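PDB 4WU0: similar to yteR (Bacilus subtilis) from Clostridium acetobutylicum, which probably hydrolyses unsaturated rhamnogalacturonan fragments derived from pectin, as a family 105 glycoside hydrolase related to YteR. Local coordinates for residues T112-F117 with E163-D168; D154-F159 with N224-I229. All blocks are in the same frame, centred on the assembly; numbering follows the deposited sequence.

Contact 1 (T112-F117 with E163-D168)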
loop_
_atom_site.group_PDB
_atom_site.type_symbol
_atom_site.label_atom_id
_atom_site.label_comp_id
_atom_site.label_asym_id
_atom_site.label_seq_id
_atom_site.Cartn_x
_atom_site.Cartn_y
_atom_site.Cartn_z
ATOM N N THR A 112 -0.717 4.360 20.202
ATOM C CA THR A 112 -1.330 3.400 21.113
ATOM C C THR A 112 -0.421 3.172 22.307
ATOM O O THR A 112 0.696 3.708 22.372
ATOM C CB THR A 112 -1.534 2.041 20.445
ATOM O OG1 THR A 112 -0.248 1.497 20.131
ATOM C CG2 THR A 112 -2.353 2.174 19.177
ATOM N N LYS A 113 -0.893 2.382 23.259
ATOM C CA LYS A 113 -0.125 2.113 24.472
ATOM C C LYS A 113 1.220 1.446 24.147
ATOM O O LYS A 113 2.188 1.566 24.912
ATOM C CB LYS A 113 -0.945 1.261 25.451
ATOM C CG LYS A 113 -1.090 -0.186 25.036
ATOM C CD LYS A 113 -1.898 -1.055 26.032
ATOM C CE LYS A 113 -3.313 -0.542 26.283
ATOM N NZ LYS A 113 -4.168 -1.574 26.953
ATOM N N GLU A 114 1.273 0.753 23.013
ATOM C CA GLU A 114 2.500 0.104 22.537
ATOM C C GLU A 114 3.223 0.904 21.452
ATOM O O GLU A 114 4.030 0.356 20.689
ATOM C CB GLU A 114 2.177 -1.291 22.023
ATOM C CG GLU A 114 1.544 -2.176 23.065
ATOM C CD GLU A 114 1.030 -3.467 22.485
ATOM O OE1 GLU A 114 0.100 -3.396 21.647
ATOM O OE2 GLU A 114 1.560 -4.533 22.874
ATOM N N ASN A 115 2.923 2.196 21.383
ATOM C CA ASN A 115 3.662 3.140 20.541
ATOM C C ASN A 115 3.481 2.989 19.044
ATOM O O ASN A 115 4.342 3.404 18.256
ATOM C CB ASN A 115 5.155 3.165 20.921
ATOM C CG ASN A 115 5.432 4.150 22.031
ATOM O OD1 ASN A 115 5.031 5.310 21.945
ATOM N ND2 ASN A 115 6.072 3.683 23.109
ATOM N N VAL A 116 2.332 2.459 18.630
ATOM C CA VAL A 116 1.983 2.402 17.215
ATOM C C VAL A 116 1.106 3.603 16.871
ATOM O O VAL A 116 0.208 3.960 17.630
ATOM C CB VAL A 116 1.237 1.097 16.879
ATOM C CG1 VAL A 116 0.922 1.011 15.417
ATOM C CG2 VAL A 116 2.053 -0.115 17.356
ATOM N N PHE A 117 1.369 4.248 15.746
ATOM C CA PHE A 117 0.521 5.357 15.303
ATOM C C PHE A 117 -0.964 4.936 15.234
ATOM O O PHE A 117 -1.313 3.919 14.610
ATOM C CB PHE A 117 0.917 5.803 13.892
ATOM C CG PHE A 117 2.330 6.333 13.758
ATOM C CD1 PHE A 117 2.841 7.269 14.647
ATOM C CD2 PHE A 117 3.120 5.928 12.695
ATOM C CE1 PHE A 117 4.138 7.766 14.488
ATOM C CE2 PHE A 117 4.399 6.420 12.520
ATOM C CZ PHE A 117 4.910 7.340 13.419
ATOM N N GLU A 163 1.820 -7.035 13.856
ATOM C CA GLU A 163 1.647 -8.451 13.628
ATOM C C GLU A 163 1.187 -9.170 14.906
ATOM O O GLU A 163 0.320 -10.039 14.843
ATOM C CB GLU A 163 2.938 -9.072 13.097
ATOM C CG GLU A 163 2.788 -10.510 12.666
ATOM C CD GLU A 163 3.314 -11.524 13.673
ATOM O OE1 GLU A 163 3.553 -11.172 14.852
ATOM O OE2 GLU A 163 3.475 -12.696 13.277
ATOM N N LYS A 164 1.735 -8.797 16.063
ATOM C CA LYS A 164 1.352 -9.426 17.321
ATOM C C LYS A 164 -0.144 -9.274 17.583
ATOM O O LYS A 164 -0.819 -10.226 17.980
ATOM C CB LYS A 164 2.145 -8.815 18.476
ATOM C CG LYS A 164 1.769 -9.366 19.841
ATOM C CD LYS A 164 2.581 -8.717 20.948
ATOM C CE LYS A 164 2.383 -9.461 22.262
ATOM N NZ LYS A 164 1.249 -8.934 23.079
ATOM N N ASN A 165 -0.671 -8.083 17.331
ATOM C CA ASN A 165 -2.055 -7.788 17.677
ATOM C C ASN A 165 -3.062 -8.171 16.607
ATOM O O ASN A 165 -4.217 -8.441 16.942
ATOM C CB ASN A 165 -2.241 -6.305 17.998
ATOM C CG ASN A 165 -1.618 -5.893 19.340
ATOM O OD1 ASN A 165 -1.728 -6.594 20.340
ATOM N ND2 ASN A 165 -0.970 -4.742 19.349
ATOM N N LEU A 166 -2.661 -8.169 15.331
ATOM C CA LEU A 166 -3.637 -8.359 14.247
ATOM C C LEU A 166 -3.625 -9.735 13.594
ATOM O O LEU A 166 -4.517 -10.045 12.821
ATOM C CB LEU A 166 -3.471 -7.281 13.156
ATOM C CG LEU A 166 -4.077 -5.918 13.514
ATOM C CD1 LEU A 166 -3.320 -5.212 14.642
ATOM C CD2 LEU A 166 -4.153 -5.020 12.314
ATOM N N LYS A 167 -2.634 -10.562 13.908
ATOM C CA LYS A 167 -2.535 -11.877 13.285
ATOM C C LYS A 167 -3.523 -12.892 13.846
ATOM O O LYS A 167 -3.722 -12.991 15.065
ATOM C CB LYS A 167 -1.119 -12.442 13.437
ATOM C CG LYS A 167 -0.908 -13.781 12.719
ATOM C CD LYS A 167 0.546 -14.265 12.822
ATOM C CE LYS A 167 0.908 -14.712 14.240
ATOM N NZ LYS A 167 0.298 -16.023 14.608
ATOM N N ASP A 168 -4.108 -13.664 12.938
ATOM C CA ASP A 168 -4.893 -14.843 13.277
ATOM C C ASP A 168 -3.957 -16.045 13.349
ATOM O O ASP A 168 -3.312 -16.381 12.360
ATOM C CB ASP A 168 -5.957 -15.089 12.211
ATOM C CG ASP A 168 -6.666 -16.401 12.389
ATOM O OD1 ASP A 168 -6.857 -16.811 13.550
ATOM O OD2 ASP A 168 -7.040 -17.037 11.373
#
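The carboxylate of Glu114 and the side-chain amide of Asn165 meet from opposite directions, their planes turned 44° against each other. Asn165 ND2 donates to Glu114 OE1 at 2.9 Å, with an N-H...O angle of 166°. OE1 lies almost in the amide plane, while the amide nitrogen arrives on the syn side of the carboxylate, 18° out of its plane. The second carboxylate oxygen faces a lysine rather than the amide: Glu114 OE2 and Lys164 NZ are 4.4 Å apart, too far for a salt bridge, although the opposite charge may favour the ionised carboxylate. Glu114 reaches across because its CG stands anti to the carbonyl carbon and its chain runs extended beyond. In the (alpha/alpha)-barrel of this six-hairpin family, the pair ties the loop after helix 93-108 to the last turn of helix 152-166, at the protein surface. The loop is shaped by a type I turn from Thr112 to Asn115, which Asn115 N closes on Thr112 O at 2.9 Å. Thr112 OG1 accepts from Val116 N, just past the turn, at 3.1 Å and, weakly, from Glu114 N. Thr112 N also donates to Val116 O at 2.8 Å, so the backbone of Thr112 is tied to the residue that follows the turn, and Lys113 N is bound by Glu180 OE1. On the helix side Lys167 is the first residue to leave helical geometry, its N still donating to Glu163 O at 3.1 Å. Beside the loop's polar bond, Val116 packs on Ile161 and Thr162, and Asn165 rests against Tyr178 of strand 177-179.

Contact 2 (D154-F159 with N224-I229)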
loop_
_atom_site.group_PDB
_atom_site.type_symbol
_atom_site.label_atom_id
_atom_site.label_comp_id
_atom_site.label_asym_id
_atom_site.label_seq_id
_atom_site.Cartn_x
_atom_site.Cartn_y
_atom_site.Cartn_z
ATOM N N ASP A 154 11.896 2.518 15.964
ATOM C CA ASP A 154 10.499 2.909 16.150
ATOM C C ASP A 154 9.667 2.243 15.068
ATOM O O ASP A 154 8.680 1.564 15.356
ATOM C CB ASP A 154 10.419 4.438 16.070
ATOM C CG ASP A 154 9.008 4.991 16.214
ATOM O OD1 ASP A 154 8.020 4.228 16.303
ATOM O OD2 ASP A 154 8.903 6.230 16.217
ATOM N N ILE A 155 10.101 2.417 13.826
ATOM C CA ILE A 155 9.416 1.871 12.670
ATOM C C ILE A 155 9.282 0.356 12.756
ATOM O O ILE A 155 8.181 -0.191 12.566
ATOM C CB ILE A 155 10.162 2.285 11.396
ATOM C CG1 ILE A 155 9.992 3.797 11.187
ATOM C CG2 ILE A 155 9.689 1.495 10.163
ATOM C CD1 ILE A 155 11.148 4.444 10.457
ATOM N N THR A 156 10.373 -0.344 13.029
ATOM C CA THR A 156 10.293 -1.800 13.058
ATOM C C THR A 156 9.390 -2.282 14.193
ATOM O O THR A 156 8.634 -3.231 14.036
ATOM C CB THR A 156 11.680 -2.467 13.141
ATOM O OG1 THR A 156 12.397 -2.010 14.287
ATOM C CG2 THR A 156 12.480 -2.143 11.896
ATOM N N HIS A 157 9.472 -1.629 15.341
ATOM C CA HIS A 157 8.595 -1.960 16.472
ATOM C C HIS A 157 7.125 -1.867 16.060
ATOM O O HIS A 157 6.292 -2.698 16.464
ATOM C CB HIS A 157 8.882 -0.994 17.622
ATOM C CG HIS A 157 8.044 -1.220 18.841
ATOM N ND1 HIS A 157 8.262 -2.263 19.717
ATOM C CD2 HIS A 157 6.989 -0.529 19.333
ATOM C CE1 HIS A 157 7.387 -2.194 20.705
ATOM N NE2 HIS A 157 6.601 -1.154 20.491
ATOM N N GLN A 158 6.788 -0.884 15.231
ATOM C CA GLN A 158 5.397 -0.753 14.797
ATOM C C GLN A 158 4.946 -1.940 13.954
ATOM O O GLN A 158 3.833 -2.435 14.117
ATOM C CB GLN A 158 5.184 0.551 14.050
ATOM C CG GLN A 158 5.476 1.736 14.965
ATOM C CD GLN A 158 4.754 2.978 14.567
ATOM O OE1 GLN A 158 3.561 2.944 14.237
ATOM N NE2 GLN A 158 5.472 4.102 14.590
ATOM N N PHE A 159 5.811 -2.427 13.072
ATOM C CA PHE A 159 5.492 -3.634 12.318
ATOM C C PHE A 159 5.323 -4.851 13.202
ATOM O O PHE A 159 4.428 -5.665 12.974
ATOM C CB PHE A 159 6.576 -3.937 11.276
ATOM C CG PHE A 159 6.453 -3.103 10.042
ATOM C CD1 PHE A 159 5.647 -3.511 9.010
ATOM C CD2 PHE A 159 7.106 -1.886 9.940
ATOM C CE1 PHE A 159 5.503 -2.745 7.871
ATOM C CE2 PHE A 159 6.972 -1.103 8.806
ATOM C CZ PHE A 159 6.171 -1.531 7.769
ATOM N N ASN A 224 15.668 -9.325 10.536
ATOM C CA ASN A 224 15.241 -10.715 10.406
ATOM C C ASN A 224 13.813 -10.947 10.856
ATOM O O ASN A 224 13.089 -11.727 10.245
ATOM C CB ASN A 224 16.180 -11.652 11.161
ATOM C CG ASN A 224 17.504 -11.793 10.486
ATOM O OD1 ASN A 224 17.674 -11.368 9.345
ATOM N ND2 ASN A 224 18.463 -12.402 11.179
ATOM N N ALA A 225 13.396 -10.287 11.926
ATOM C CA ALA A 225 12.020 -10.409 12.378
ATOM C C ALA A 225 11.024 -9.975 11.302
ATOM O O ALA A 225 10.012 -10.642 11.072
ATOM C CB ALA A 225 11.808 -9.609 13.662
ATOM N N LEU A 226 11.280 -8.846 10.653
ATOM C CA LEU A 226 10.366 -8.377 9.618
ATOM C C LEU A 226 10.376 -9.313 8.411
ATOM O O LEU A 226 9.338 -9.558 7.805
ATOM C CB LEU A 226 10.652 -6.931 9.209
ATOM C CG LEU A 226 9.912 -5.852 10.000
ATOM C CD1 LEU A 226 10.333 -5.845 11.451
ATOM C CD2 LEU A 226 10.131 -4.466 9.367
ATOM N N ILE A 227 11.540 -9.868 8.076
ATOM C CA ILE A 227 11.620 -10.827 6.989
ATOM C C ILE A 227 10.801 -12.078 7.318
ATOM O O ILE A 227 10.071 -12.593 6.464
ATOM C CB ILE A 227 13.095 -11.154 6.654
ATOM C CG1 ILE A 227 13.748 -9.929 6.010
ATOM C CG2 ILE A 227 13.225 -12.363 5.717
ATOM C CD1 ILE A 227 15.266 -9.998 5.896
ATOM N N LYS A 228 10.890 -12.544 8.559
ATOM C CA LYS A 228 10.099 -13.691 8.984
ATOM C C LYS A 228 8.599 -13.403 8.879
ATOM O O LYS A 228 7.832 -14.241 8.398
ATOM C CB LYS A 228 10.478 -14.110 10.415
ATOM C CG LYS A 228 9.656 -15.260 10.940
ATOM C CD LYS A 228 10.043 -15.568 12.382
ATOM C CE LYS A 228 9.512 -16.904 12.848
ATOM N NZ LYS A 228 9.905 -17.149 14.277
ATOM N N ILE A 229 8.173 -12.230 9.343
ATOM C CA ILE A 229 6.775 -11.847 9.244
ATOM C C ILE A 229 6.333 -11.851 7.786
ATOM O O ILE A 229 5.262 -12.340 7.455
ATOM C CB ILE A 229 6.542 -10.429 9.859
ATOM C CG1 ILE A 229 6.752 -10.481 11.372
ATOM C CG2 ILE A 229 5.146 -9.882 9.520
ATOM C CD1 ILE A 229 6.772 -9.117 12.036
#
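Apolar packing carries this contact, with Leu226 reaching from its helix towards Thr156 and Phe159, which sit one turn apart. Its two methyls divide the work: Leu226 CD1 lies 4.0 Å from Thr156 CB, and Leu226 CD2 lies 4.0 Å from Phe159 CG, approaching the ring obliquely. The leucine crosses both partners at about a right angle. Phe159 has CG anti to the carbonyl carbon (chi1 -79°), which carries the ring past Leu226 towards Ala208 and Thr212 of helix 199-215; Ile155 CG2 meets the ring edge in plane. One turn beyond Leu226, Ile229 CD1 comes within 4.3 Å of Phe159 O. The helices belong to the (alpha/alpha)-barrel of six-hairpin glycosidases; these segments run roughly parallel, 31° apart, with axes 10.3 Å apart at closest approach, and Leu226 spans the gap. Polar links lie around this buried apolar seam. Thr156 OG1 binds Asp222 OD2, just before helix 223-240, and also the carbonyl of Phe152 in its own helix, so its hydroxyl is satisfied beside the leucine. Phe159 O is bound by Tyr205 OH of helix 199-215. Further round helix 152-166, Gln158 NE2 reaches Asp154 OD1 at 3.1 Å, from above the carboxylate plane, while Asp154 OD2 forms a salt bridge with Arg111.

Helix 152-166 supplies one segment to each contact, and the two centres lie about 12 Å apart on the same side of the chain's centre. Contact 2 packs the helix against 223-240 in the interior, whereas contact 1 fastens its C-terminal end to the surface loop 112-117. Two probable hydrogen bonds join the contacts directly: Phe117 N to Gln158 OE1 at 3.0 Å, and His157 NE2 to Glu114 O, also 3.0 Å. Gln158 OE1 further lies 3.4 Å from Val116 CA. Glu114 is thus held to the same helix twice, through its carboxylate at Asn165 and its carbonyl at His157, while Arg111 joins Asn115 O to Asp154.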